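Local coordinates for cell division inhibitor SulA (Pseudomonas aeruginosa, PDB 1OFU), which probably halts cell division during the SOS response by binding FtsZ and preventing its polymerization into the Z ring, at residues 15-20 / 43-48; 22-27 / 47-52; 37-42 / 76-81; 4-9 / 92-97; 70-75 / 99-104. All blocks are in the same frame, centred on the assembly; numbering follows the deposited sequence.

Contact 1: residues 15-20 / 43-48; sequences HCLTLL and ASLTHE
Leu17 and Leu20, one turn apart on helix 13-28, receive Leu45 from the loop between strand 35-39 and helix 47-52, all on one face of a three-layer alpha/beta/alpha sandwich. The construct lacks the N-terminal part of SulA and holds its family domain. The contact is a small example of how, in such a fold, a connecting loop packs on a neighbouring helix. On the inner side the two branches of Leu45 divide the work: CD1 lies 3.9 Å from Leu17 CD2, while CD2 faces Leu20 CD2 at 4.3 Å. The side chains of Leu17 and Leu45 run antiparallel, side by side, and meet along their flanks. Leu45 is the centre of an inverse gamma turn, closed by a weak bond from Thr46 N to Ser44 O. Next, Thr46 is the N-cap of helix 47-52, its OG1 accepting from Trp49 N. Toward solvent the apolar packing gives way to Ser44, an exposed residue whose hydroxyl rests against the isopropyl end of Leu17. With OG anti to the backbone N (chi1 -169°), the serine reaches across, and Ser44 OG stands 3.1 Å from Leu17 CD1 and 3.6 Å from Leu17 CD2.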
# COMPACT_ATOMS: atom_id res chain seq x y z
N HIS D 15 -13.04 -9.82 4.96
CA HIS D 15 -12.98 -8.44 4.46
C HIS D 15 -12.14 -7.57 5.40
O HIS D 15 -11.35 -6.75 4.95
CB HIS D 15 -14.38 -7.84 4.34
CG HIS D 15 -15.23 -8.48 3.29
ND1 HIS D 15 -16.39 -7.91 2.82
CD2 HIS D 15 -15.09 -9.65 2.62
CE1 HIS D 15 -16.93 -8.69 1.91
NE2 HIS D 15 -16.17 -9.76 1.77
N CYS D 16 -12.32 -7.76 6.70
CA CYS D 16 -11.57 -6.98 7.67
C CYS D 16 -10.07 -7.24 7.51
O CYS D 16 -9.25 -6.32 7.60
CB CYS D 16 -12.02 -7.31 9.09
SG CYS D 16 -13.75 -6.86 9.46
N LEU D 17 -9.70 -8.50 7.24
CA LEU D 17 -8.30 -8.86 7.06
C LEU D 17 -7.68 -8.24 5.80
O LEU D 17 -6.59 -7.68 5.86
CB LEU D 17 -8.13 -10.38 6.98
CG LEU D 17 -8.21 -11.15 8.30
CD1 LEU D 17 -8.25 -12.65 8.01
CD2 LEU D 17 -7.00 -10.80 9.17
N THR D 18 -8.37 -8.36 4.67
CA THR D 18 -7.85 -7.82 3.43
C THR D 18 -7.76 -6.28 3.45
O THR D 18 -6.90 -5.70 2.78
CB THR D 18 -8.71 -8.29 2.22
OG1 THR D 18 -7.92 -8.19 1.03
CG2 THR D 18 -9.95 -7.44 2.06
N LEU D 19 -8.62 -5.63 4.23
CA LEU D 19 -8.57 -4.17 4.33
C LEU D 19 -7.41 -3.76 5.24
O LEU D 19 -6.87 -2.66 5.10
CB LEU D 19 -9.88 -3.62 4.89
CG LEU D 19 -11.07 -3.56 3.92
CD1 LEU D 19 -12.36 -3.23 4.68
CD2 LEU D 19 -10.80 -2.53 2.83
N LEU D 20 -7.02 -4.64 6.15
CA LEU D 20 -5.93 -4.38 7.09
C LEU D 20 -4.56 -4.44 6.40
O LEU D 20 -3.70 -3.60 6.63
CB LEU D 20 -5.96 -5.41 8.22
CG LEU D 20 -4.93 -5.33 9.35
CD1 LEU D 20 -5.17 -4.09 10.19
CD2 LEU D 20 -5.03 -6.58 10.22
N ALA D 43 -5.19 -14.67 16.40
CA ALA D 43 -4.71 -15.92 15.83
C ALA D 43 -4.73 -15.90 14.32
O ALA D 43 -3.93 -16.57 13.66
CB ALA D 43 -5.55 -17.09 16.35
N SER D 44 -5.65 -15.13 13.76
CA SER D 44 -5.78 -15.01 12.32
C SER D 44 -4.48 -14.50 11.68
O SER D 44 -4.11 -14.94 10.59
CB SER D 44 -6.93 -14.05 11.99
OG SER D 44 -7.24 -14.10 10.61
N LEU D 45 -3.79 -13.57 12.33
CA LEU D 45 -2.54 -13.04 11.79
C LEU D 45 -1.36 -13.96 12.04
O LEU D 45 -0.51 -13.68 12.88
CB LEU D 45 -2.23 -11.66 12.36
CG LEU D 45 -2.95 -10.47 11.74
CD1 LEU D 45 -4.42 -10.49 12.13
CD2 LEU D 45 -2.29 -9.18 12.21
N THR D 46 -1.31 -15.07 11.31
CA THR D 46 -0.22 -16.03 11.45
C THR D 46 0.97 -15.47 10.71
O THR D 46 0.85 -14.53 9.92
CB THR D 46 -0.58 -17.36 10.80
OG1 THR D 46 -0.81 -17.15 9.40
CG2 THR D 46 -1.84 -17.95 11.43
N HIS D 47 2.14 -16.05 10.96
CA HIS D 47 3.34 -15.61 10.27
C HIS D 47 3.16 -15.79 8.77
O HIS D 47 3.69 -15.01 7.98
CB HIS D 47 4.56 -16.40 10.76
CG HIS D 47 5.08 -15.94 12.09
ND1 HIS D 47 6.43 -15.90 12.38
CD2 HIS D 47 4.44 -15.51 13.20
CE1 HIS D 47 6.60 -15.46 13.62
NE2 HIS D 47 5.41 -15.22 14.14
N GLU D 48 2.38 -16.80 8.39
CA GLU D 48 2.14 -17.05 6.97
C GLU D 48 1.26 -15.98 6.34
O GLU D 48 1.52 -15.53 5.23
CB GLU D 48 1.48 -18.42 6.78
CG GLU D 48 2.41 -19.42 6.10
CD GLU D 48 3.05 -18.85 4.83
OE1 GLU D 48 2.31 -18.53 3.88
OE2 GLU D 48 4.29 -18.72 4.80

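Contact 2: residues 22-27 / 47-52; sequences PILREL and HEWLRR
Two helices on one face of the three-layer alpha/beta/alpha sandwich, the long 13-28 and the short 47-52, meet here through Leu24, Trp49 and Leu50, an example of how a single methyl can join a helix pair. Leu24 CD1 is that methyl. It arrives at the edge of the indole, near the ring plane, 4.0 Å from Trp49 CZ3, and the two side chains stand roughly perpendicular. The same methyl lies 4.3 Å from Leu50 CD2. Trp49 gets there because its CG is anti to the backbone N (chi1 -178°), which carries the six-membered ring across to helix 13-28. Leu55 completes the apolar cluster by touching both Leu24 and Leu50, and Leu50 also rests on Leu38 and Leu62 of the sheet. On the far side of helix 47-52, Glu48 OE2 and Arg51 NH1 form a salt bridge at 2.6 Å, although the hydrogen-bond angle of 123° makes it a weak hydrogen bond; Arg51 also reaches the backbone of the bound partner protein. Arg25 turns its guanidinium toward the end of that helix, where NH2 bonds Ala53 O, and pairs through NH1 with Glu26 of the second subunit. The two segments thus meet through apolar contacts alone, which set no direction; the directional bond in their surroundings is Arg25 NH2 to Ala53 O.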
# COMPACT_ATOMS: atom_id res chain seq x y z
N PRO D 22 -3.03 -3.65 3.50
CA PRO D 22 -2.31 -2.51 2.94
C PRO D 22 -1.71 -1.56 3.97
O PRO D 22 -0.68 -0.94 3.73
CB PRO D 22 -3.36 -1.83 2.05
CG PRO D 22 -4.66 -2.28 2.61
CD PRO D 22 -4.42 -3.70 2.99
N ILE D 23 -2.35 -1.45 5.13
CA ILE D 23 -1.86 -0.56 6.18
C ILE D 23 -0.64 -1.18 6.86
O ILE D 23 0.37 -0.50 7.10
CB ILE D 23 -2.96 -0.31 7.23
CG1 ILE D 23 -4.10 0.48 6.58
CG2 ILE D 23 -2.38 0.43 8.42
CD1 ILE D 23 -5.28 0.70 7.48
N LEU D 24 -0.73 -2.47 7.15
CA LEU D 24 0.38 -3.18 7.78
C LEU D 24 1.54 -3.24 6.81
O LEU D 24 2.69 -3.08 7.18
CB LEU D 24 -0.04 -4.59 8.18
CG LEU D 24 -1.00 -4.67 9.37
CD1 LEU D 24 -1.17 -6.13 9.78
CD2 LEU D 24 -0.44 -3.85 10.52
N ARG D 25 1.21 -3.48 5.54
CA ARG D 25 2.22 -3.55 4.49
C ARG D 25 2.95 -2.21 4.42
O ARG D 25 4.18 -2.15 4.45
CB ARG D 25 1.51 -3.89 3.17
CG ARG D 25 2.38 -4.15 1.96
CD ARG D 25 1.64 -5.09 0.99
NE ARG D 25 0.26 -4.69 0.74
CZ ARG D 25 -0.79 -5.51 0.75
NH1 ARG D 25 -2.01 -5.05 0.51
NH2 ARG D 25 -0.64 -6.80 1.01
N GLU D 26 2.18 -1.13 4.34
CA GLU D 26 2.72 0.22 4.28
C GLU D 26 3.58 0.51 5.51
O GLU D 26 4.71 0.99 5.41
CB GLU D 26 1.57 1.23 4.19
CG GLU D 26 2.00 2.69 4.20
CD GLU D 26 2.41 3.21 2.83
OE1 GLU D 26 2.87 4.37 2.76
OE2 GLU D 26 2.27 2.47 1.84
N LEU D 27 3.02 0.23 6.69
CA LEU D 27 3.75 0.46 7.93
C LEU D 27 5.08 -0.30 7.97
O LEU D 27 6.09 0.23 8.43
CB LEU D 27 2.90 0.05 9.13
CG LEU D 27 1.77 1.01 9.48
CD1 LEU D 27 0.96 0.43 10.63
CD2 LEU D 27 2.36 2.37 9.85
N HIS D 47 2.14 -16.05 10.96
CA HIS D 47 3.34 -15.61 10.27
C HIS D 47 3.16 -15.79 8.77
O HIS D 47 3.69 -15.01 7.98
CB HIS D 47 4.56 -16.40 10.76
CG HIS D 47 5.08 -15.94 12.09
ND1 HIS D 47 6.43 -15.90 12.38
CD2 HIS D 47 4.44 -15.51 13.20
CE1 HIS D 47 6.60 -15.46 13.62
NE2 HIS D 47 5.41 -15.22 14.14
N GLU D 48 2.38 -16.80 8.39
CA GLU D 48 2.14 -17.05 6.97
C GLU D 48 1.26 -15.98 6.34
O GLU D 48 1.52 -15.53 5.23
CB GLU D 48 1.48 -18.42 6.78
CG GLU D 48 2.41 -19.42 6.10
CD GLU D 48 3.05 -18.85 4.83
OE1 GLU D 48 2.31 -18.53 3.88
OE2 GLU D 48 4.29 -18.72 4.80
N TRP D 49 0.23 -15.56 7.06
CA TRP D 49 -0.65 -14.52 6.54
C TRP D 49 0.16 -13.25 6.35
O TRP D 49 0.04 -12.58 5.33
CB TRP D 49 -1.80 -14.24 7.51
CG TRP D 49 -2.76 -13.19 6.99
CD1 TRP D 49 -3.84 -13.40 6.19
CD2 TRP D 49 -2.67 -11.77 7.18
NE1 TRP D 49 -4.44 -12.20 5.87
CE2 TRP D 49 -3.74 -11.18 6.46
CE3 TRP D 49 -1.79 -10.93 7.88
CZ2 TRP D 49 -3.95 -9.80 6.43
CZ3 TRP D 49 -2.00 -9.55 7.85
CH2 TRP D 49 -3.08 -9.00 7.13
N LEU D 50 0.98 -12.92 7.34
CA LEU D 50 1.80 -11.71 7.30
C LEU D 50 2.77 -11.70 6.13
O LEU D 50 3.01 -10.65 5.52
CB LEU D 50 2.56 -11.56 8.63
CG LEU D 50 1.67 -11.21 9.82
CD1 LEU D 50 2.44 -11.32 11.12
CD2 LEU D 50 1.11 -9.80 9.64
N ARG D 51 3.34 -12.86 5.83
CA ARG D 51 4.26 -12.97 4.71
C ARG D 51 3.47 -12.85 3.41
O ARG D 51 3.91 -12.17 2.48
CB ARG D 51 5.02 -14.30 4.75
CG ARG D 51 6.07 -14.38 5.86
CD ARG D 51 7.10 -15.46 5.56
NE ARG D 51 6.58 -16.82 5.71
CZ ARG D 51 6.30 -17.39 6.88
NH1 ARG D 51 5.83 -18.63 6.92
NH2 ARG D 51 6.50 -16.72 8.01
N ARG D 52 2.31 -13.50 3.34
CA ARG D 52 1.48 -13.43 2.14
C ARG D 52 0.94 -12.01 1.95
O ARG D 52 0.68 -11.59 0.83
CB ARG D 52 0.32 -14.42 2.21
CG ARG D 52 0.73 -15.88 2.04
CD ARG D 52 -0.42 -16.69 1.46
NE ARG D 52 -0.05 -18.09 1.22
CZ ARG D 52 0.07 -19.00 2.18
NH1 ARG D 52 -0.16 -18.69 3.44
NH2 ARG D 52 0.43 -20.24 1.87

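Contact 3: residues 37-42 / 76-81; sequences TLIAPP and CEALRL
The end of strand 35-39 passes beneath helix 68-80 so that Thr37 and Ala78 lie 7.7 Å apart between their CA atoms, and the alternation of the strand sends Thr37 and Ile39 toward the helix. Both converge on one methyl, that of Ala78. Ile39 makes the firmer touch, its CD1 lying 4.0 Å from Ala78 CB. Its CG1 is anti to the carbonyl carbon (chi1 -65°), and the chain then runs on extended, which delivers the terminal methyl to the helix. Thr37 offers CG2 to the same Ala78 CB at a looser 4.5 Å, while its OG1 is hydrogen-bonded to Ser84 OG. Val87 of the adjoining strand touches both Ile39 and Ala78 and closes the buried cluster. Elsewhere on the helix, Glu77 OE1 and Arg80 NH2 form a salt bridge of 2.7 Å. Ala78 itself belongs to the FtsZ-binding region 78-83, so the contact seats the beginning of that region on the sheet. Such packing is typical of a parallel alpha/beta fold in which a beta-alpha-beta crossover, here from strand 60-63 through helix 68-80 to strand 84-89, steps over the strand lying between them.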
# COMPACT_ATOMS: atom_id res chain seq x y z
N THR D 37 6.29 -3.04 15.34
CA THR D 37 6.05 -4.08 16.32
C THR D 37 4.57 -4.35 16.48
O THR D 37 3.79 -3.43 16.74
CB THR D 37 6.66 -3.72 17.68
OG1 THR D 37 8.07 -3.62 17.54
CG2 THR D 37 6.34 -4.80 18.72
N LEU D 38 4.20 -5.62 16.31
CA LEU D 38 2.83 -6.06 16.44
C LEU D 38 2.74 -6.79 17.78
O LEU D 38 3.52 -7.71 18.03
CB LEU D 38 2.47 -7.01 15.29
CG LEU D 38 2.78 -6.56 13.86
CD1 LEU D 38 2.27 -7.63 12.88
CD2 LEU D 38 2.12 -5.22 13.57
N ILE D 39 1.80 -6.40 18.63
CA ILE D 39 1.67 -7.05 19.92
C ILE D 39 0.40 -7.86 20.13
O ILE D 39 -0.71 -7.33 20.12
CB ILE D 39 1.83 -6.02 21.05
CG1 ILE D 39 3.26 -5.47 21.00
CG2 ILE D 39 1.51 -6.66 22.40
CD1 ILE D 39 3.64 -4.60 22.16
N ALA D 40 0.60 -9.17 20.32
CA ALA D 40 -0.48 -10.10 20.55
C ALA D 40 -1.63 -9.96 19.55
O ALA D 40 -2.78 -9.78 19.94
CB ALA D 40 -1.01 -9.95 21.98
N PRO D 41 -1.32 -10.03 18.25
CA PRO D 41 -2.38 -9.91 17.24
C PRO D 41 -3.24 -11.16 17.29
O PRO D 41 -2.83 -12.18 17.83
CB PRO D 41 -1.60 -9.80 15.94
CG PRO D 41 -0.41 -10.66 16.21
CD PRO D 41 -0.01 -10.23 17.60
N PRO D 42 -4.46 -11.10 16.73
CA PRO D 42 -5.34 -12.28 16.75
C PRO D 42 -4.74 -13.48 16.02
O PRO D 42 -3.89 -13.33 15.14
CB PRO D 42 -6.62 -11.76 16.10
CG PRO D 42 -6.13 -10.68 15.19
CD PRO D 42 -5.11 -9.98 16.04
N CYS D 76 2.93 -0.81 25.98
CA CYS D 76 3.51 0.42 26.53
C CYS D 76 5.02 0.30 26.63
O CYS D 76 5.74 1.26 26.37
CB CYS D 76 2.93 0.71 27.92
SG CYS D 76 1.14 0.99 27.95
N GLU D 77 5.50 -0.88 26.99
CA GLU D 77 6.92 -1.12 27.13
C GLU D 77 7.65 -0.97 25.80
O GLU D 77 8.67 -0.27 25.71
CB GLU D 77 7.17 -2.51 27.72
CG GLU D 77 8.49 -2.64 28.42
CD GLU D 77 8.65 -1.62 29.54
OE1 GLU D 77 7.83 -1.65 30.48
OE2 GLU D 77 9.59 -0.80 29.48
N ALA D 78 7.14 -1.62 24.76
CA ALA D 78 7.74 -1.56 23.43
C ALA D 78 7.74 -0.12 22.91
O ALA D 78 8.66 0.30 22.20
CB ALA D 78 6.99 -2.48 22.47
N LEU D 79 6.69 0.64 23.24
CA LEU D 79 6.60 2.03 22.81
C LEU D 79 7.65 2.82 23.58
O LEU D 79 8.45 3.56 23.01
CB LEU D 79 5.21 2.60 23.12
CG LEU D 79 4.06 2.13 22.23
CD1 LEU D 79 2.74 2.29 22.97
CD2 LEU D 79 4.06 2.93 20.95
N ARG D 80 7.62 2.63 24.89
CA ARG D 80 8.53 3.28 25.83
C ARG D 80 10.00 3.15 25.41
O ARG D 80 10.73 4.14 25.36
CB ARG D 80 8.30 2.66 27.20
CG ARG D 80 8.88 3.38 28.38
CD ARG D 80 8.35 2.71 29.63
NE ARG D 80 6.89 2.72 29.65
CZ ARG D 80 6.13 1.78 30.20
NH1 ARG D 80 4.81 1.89 30.17
NH2 ARG D 80 6.69 0.73 30.78
N LEU D 81 10.41 1.92 25.11
CA LEU D 81 11.79 1.63 24.71
C LEU D 81 12.20 2.38 23.45
O LEU D 81 13.39 2.51 23.15
CB LEU D 81 11.96 0.12 24.50
CG LEU D 81 12.18 -0.77 25.73
CD1 LEU D 81 11.34 -0.31 26.90
CD2 LEU D 81 11.85 -2.20 25.36

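Contact 4: residues 4-9 / 92-97; sequences FSELSL and EPLSRA
The Phe4 ring and the Glu6 carboxylate, alternate side chains of strand 4-10, flank the isobutyl end of Leu94, and one methyl, CD2, serves both. The aliphatic part of Arg99 lies over one face of the ring, and Leu102 comes in near the rim on that same side. Leu94 CD2 approaches the ring obliquely, 3.5 Å from Phe4 CZ and 3.8 Å from Phe4 CE1, with the two side chains coming from opposite directions. Against the carboxylate the methyl is more distant, Leu94 CD2 standing 4.2 Å from Glu6 OE2 as the side chains pass flank to flank. The extended Glu6, its CG anti to the backbone N (chi1 -179°), carries its buried acid group to several polar partners: OE1 forms salt bridges with Arg99 and Arg117, and OE2 is bonded to Asn115. So many donors would probably favour the charged form. Leu94 precedes Ser95, the N-cap of helix 96-109, whose OG caps Ala98 N; the Glu92-Pro93 peptide just before is cis. Leu94 O accepts from Arg99 NH2. The lead-in to the helix is thereby tied to strand 4-10. This strand ends the sheet within the chain, but Glu6 to Leu9 pair antiparallel with a strand of the second subunit, an edge-strand interface through which a parallel alpha/beta sheet continues across a dimer.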
# COMPACT_ATOMS: atom_id res chain seq x y z
N PHE D 4 -1.56 8.43 20.06
CA PHE D 4 -2.41 7.24 19.99
C PHE D 4 -3.47 7.40 18.91
O PHE D 4 -4.11 8.44 18.80
CB PHE D 4 -3.09 7.02 21.34
CG PHE D 4 -4.08 5.88 21.34
CD1 PHE D 4 -3.67 4.58 21.59
CD2 PHE D 4 -5.43 6.12 21.10
CE1 PHE D 4 -4.58 3.52 21.59
CE2 PHE D 4 -6.36 5.08 21.09
CZ PHE D 4 -5.94 3.77 21.34
N SER D 5 -3.65 6.34 18.13
CA SER D 5 -4.65 6.31 17.08
C SER D 5 -5.34 4.96 17.23
O SER D 5 -4.80 4.03 17.85
CB SER D 5 -4.01 6.40 15.70
OG SER D 5 -3.24 7.58 15.56
N GLU D 6 -6.53 4.84 16.67
CA GLU D 6 -7.24 3.58 16.75
C GLU D 6 -7.97 3.33 15.45
O GLU D 6 -8.62 4.23 14.90
CB GLU D 6 -8.23 3.56 17.91
CG GLU D 6 -8.96 2.24 18.03
CD GLU D 6 -9.77 2.13 19.31
OE1 GLU D 6 -10.74 2.89 19.48
OE2 GLU D 6 -9.43 1.27 20.15
N LEU D 7 -7.82 2.11 14.95
CA LEU D 7 -8.46 1.72 13.71
C LEU D 7 -9.41 0.58 13.99
O LEU D 7 -9.04 -0.43 14.60
CB LEU D 7 -7.40 1.30 12.69
CG LEU D 7 -7.94 0.84 11.33
CD1 LEU D 7 -6.91 1.10 10.26
CD2 LEU D 7 -8.30 -0.62 11.39
N SER D 8 -10.66 0.75 13.55
CA SER D 8 -11.67 -0.27 13.74
C SER D 8 -12.18 -0.72 12.39
O SER D 8 -12.40 0.09 11.50
CB SER D 8 -12.82 0.28 14.57
OG SER D 8 -12.32 0.92 15.73
N LEU D 9 -12.34 -2.03 12.23
CA LEU D 9 -12.82 -2.60 10.99
C LEU D 9 -13.99 -3.51 11.32
O LEU D 9 -13.88 -4.40 12.17
CB LEU D 9 -11.72 -3.41 10.31
CG LEU D 9 -10.56 -2.63 9.69
CD1 LEU D 9 -9.43 -3.59 9.35
CD2 LEU D 9 -11.04 -1.89 8.44
N GLU D 92 -9.18 -4.67 23.18
CA GLU D 92 -10.60 -4.37 23.27
C GLU D 92 -11.19 -5.27 24.35
O GLU D 92 -11.12 -6.49 24.27
CB GLU D 92 -11.29 -4.63 21.92
CG GLU D 92 -11.19 -6.06 21.41
CD GLU D 92 -11.72 -6.21 20.00
OE1 GLU D 92 -11.18 -5.55 19.08
OE2 GLU D 92 -12.68 -7.00 19.79
N PRO D 93 -11.79 -4.66 25.39
CA PRO D 93 -11.92 -3.21 25.57
C PRO D 93 -10.61 -2.48 25.88
O PRO D 93 -9.63 -3.09 26.30
CB PRO D 93 -12.90 -3.08 26.73
CG PRO D 93 -13.65 -4.39 26.71
CD PRO D 93 -12.55 -5.37 26.42
N LEU D 94 -10.63 -1.17 25.65
CA LEU D 94 -9.49 -0.32 25.93
C LEU D 94 -10.08 0.91 26.62
O LEU D 94 -10.87 1.64 26.03
CB LEU D 94 -8.79 0.08 24.62
CG LEU D 94 -7.44 0.77 24.81
CD1 LEU D 94 -6.48 -0.18 25.50
CD2 LEU D 94 -6.88 1.18 23.46
N SER D 95 -9.70 1.12 27.88
CA SER D 95 -10.21 2.24 28.65
C SER D 95 -9.47 3.53 28.35
O SER D 95 -8.37 3.52 27.81
CB SER D 95 -10.10 1.95 30.15
OG SER D 95 -8.75 1.97 30.57
N ARG D 96 -10.10 4.65 28.71
CA ARG D 96 -9.51 5.97 28.49
C ARG D 96 -8.15 6.01 29.19
O ARG D 96 -7.22 6.66 28.71
CB ARG D 96 -10.44 7.05 29.03
CG ARG D 96 -9.95 8.48 28.82
CD ARG D 96 -11.10 9.49 28.89
NE ARG D 96 -11.92 9.34 30.09
CZ ARG D 96 -12.96 10.11 30.39
NH1 ARG D 96 -13.65 9.90 31.51
NH2 ARG D 96 -13.33 11.09 29.57
N ALA D 97 -8.05 5.32 30.32
CA ALA D 97 -6.81 5.25 31.08
C ALA D 97 -5.75 4.52 30.26
O ALA D 97 -4.63 5.02 30.08
CB ALA D 97 -7.04 4.53 32.40

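Contact 5: residues 70-75 / 99-104; sequences AALALS and RKQLSR
Ala71 O is gripped twice by Ser75, whose CB in turn packs on Leu102 of the neighbouring helix. The backbone Ser75 N gives the ordinary helical bond to Ala71 O at 2.8 Å, and the hydroxyl Ser75 OG donates to Ala71 O at 2.7 Å. The two donors come from opposite faces of the carbonyl plane, the hydroxyl lying 37° out of it. Because OG is anti to the carbonyl carbon, beside the backbone N (chi1 -63°), it folds back on its own helix; it is also bonded to Ser89 OG. The polar end is thus drawn aside, and Ser75 presents CB to Leu102 CD2 at 3.8 Å. That same methyl reaches the other helix again, 4.0 Å from Leu72 CD2, where the two leucines meet at a slant. Helices 68-80 and 96-109 are consecutive helices on one face of the three-layer alpha/beta/alpha sandwich, and their segments here run in roughly the same direction, their short axes approaching to 10.2 Å at an angle of 25°. Leu102 lies deeper, also touching Cys76 and Leu79 of the first helix and Phe4 of the sheet below. Toward solvent the packing thins out: Gln101, an exposed residue, sets its amide beside the aliphatic end of Leu72, and the nearest approach there, Gln101 OE1 to Leu72 CD1, is 4.2 Å.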
# COMPACT_ATOMS: atom_id res chain seq x y z
N ALA D 70 -1.66 -8.20 29.85
CA ALA D 70 -0.26 -8.41 29.52
C ALA D 70 0.10 -7.71 28.21
O ALA D 70 1.17 -7.13 28.07
CB ALA D 70 0.04 -9.91 29.41
N ALA D 71 -0.81 -7.77 27.24
CA ALA D 71 -0.58 -7.13 25.96
C ALA D 71 -0.48 -5.62 26.15
O ALA D 71 0.31 -4.95 25.49
CB ALA D 71 -1.71 -7.48 24.99
N LEU D 72 -1.29 -5.09 27.06
CA LEU D 72 -1.30 -3.65 27.33
C LEU D 72 0.04 -3.21 27.92
O LEU D 72 0.62 -2.20 27.52
CB LEU D 72 -2.42 -3.31 28.32
CG LEU D 72 -3.00 -1.88 28.33
CD1 LEU D 72 -3.65 -1.65 29.68
CD2 LEU D 72 -1.92 -0.85 28.10
N ALA D 73 0.54 -3.98 28.89
CA ALA D 73 1.82 -3.65 29.51
C ALA D 73 2.94 -3.83 28.50
O ALA D 73 3.86 -3.01 28.42
CB ALA D 73 2.06 -4.53 30.74
N LEU D 74 2.86 -4.90 27.71
CA LEU D 74 3.89 -5.15 26.71
C LEU D 74 3.87 -4.04 25.65
O LEU D 74 4.93 -3.62 25.19
CB LEU D 74 3.67 -6.51 26.03
CG LEU D 74 4.94 -7.25 25.58
CD1 LEU D 74 4.56 -8.45 24.73
CD2 LEU D 74 5.84 -6.33 24.79
N SER D 75 2.68 -3.57 25.28
CA SER D 75 2.57 -2.51 24.28
C SER D 75 3.24 -1.22 24.75
O SER D 75 4.01 -0.60 24.02
CB SER D 75 1.10 -2.23 23.94
OG SER D 75 0.48 -3.36 23.36
N ARG D 99 -5.63 4.09 27.13
CA ARG D 99 -5.28 4.92 25.98
C ARG D 99 -4.28 5.99 26.38
O ARG D 99 -3.36 6.32 25.62
CB ARG D 99 -6.53 5.61 25.41
CG ARG D 99 -7.42 4.73 24.57
CD ARG D 99 -8.47 5.57 23.85
NE ARG D 99 -9.21 4.80 22.85
CZ ARG D 99 -10.01 3.78 23.14
NH1 ARG D 99 -10.64 3.13 22.18
NH2 ARG D 99 -10.18 3.41 24.41
N LYS D 100 -4.46 6.55 27.57
CA LYS D 100 -3.56 7.57 28.06
C LYS D 100 -2.19 6.94 28.31
O LYS D 100 -1.16 7.51 27.94
CB LYS D 100 -4.10 8.18 29.36
CG LYS D 100 -3.32 9.40 29.85
CD LYS D 100 -3.37 10.53 28.83
CE LYS D 100 -2.62 11.75 29.33
NZ LYS D 100 -2.70 12.89 28.37
N GLN D 101 -2.20 5.76 28.92
CA GLN D 101 -0.97 5.02 29.21
C GLN D 101 -0.21 4.77 27.91
O GLN D 101 0.99 5.00 27.83
CB GLN D 101 -1.31 3.69 29.88
CG GLN D 101 -0.19 3.09 30.70
CD GLN D 101 -0.51 1.71 31.25
OE1 GLN D 101 -1.62 1.46 31.72
NE2 GLN D 101 0.46 0.81 31.20
N LEU D 102 -0.93 4.29 26.89
CA LEU D 102 -0.32 4.01 25.59
C LEU D 102 0.21 5.30 24.97
O LEU D 102 1.28 5.32 24.37
CB LEU D 102 -1.35 3.38 24.64
CG LEU D 102 -1.78 1.94 24.92
CD1 LEU D 102 -2.82 1.49 23.90
CD2 LEU D 102 -0.57 1.03 24.88
N SER D 103 -0.55 6.37 25.13
CA SER D 103 -0.17 7.66 24.58
C SER D 103 1.11 8.18 25.23
O SER D 103 2.03 8.64 24.54
CB SER D 103 -1.30 8.67 24.79
OG SER D 103 -1.05 9.85 24.07
N ARG D 104 1.17 8.11 26.55
CA ARG D 104 2.34 8.56 27.28
C ARG D 104 3.56 7.74 26.85
O ARG D 104 4.62 8.29 26.56
CB ARG D 104 2.11 8.40 28.79
CG ARG D 104 3.29 8.83 29.65
CD ARG D 104 2.96 8.69 31.13
NE ARG D 104 4.08 9.07 31.98
CZ ARG D 104 5.23 8.40 32.05
NH1 ARG D 104 6.20 8.83 32.86
NH2 ARG D 104 5.42 7.31 31.33

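How the contacts relate
From the N terminus, contact 4 opens first, on strand 4-10, and closes only at 92-97, so contacts 1, 2 and 3 all nest within its loop. Contacts 1 and 2 open in turn on helix 13-28 and close on the overlapping segments 43-48 and 47-52, sharing His47 and Glu48. Contact 3 opens at 37-42, before either has closed, and crosses both. Contact 5 opens at 70-75, just ahead of the closing end of contact 3, and crosses contacts 3 and 4. Contacts 1 and 2 thus join elements on one face of the sheet; contacts 3, 4 and 5 tie strands and helices together on the other.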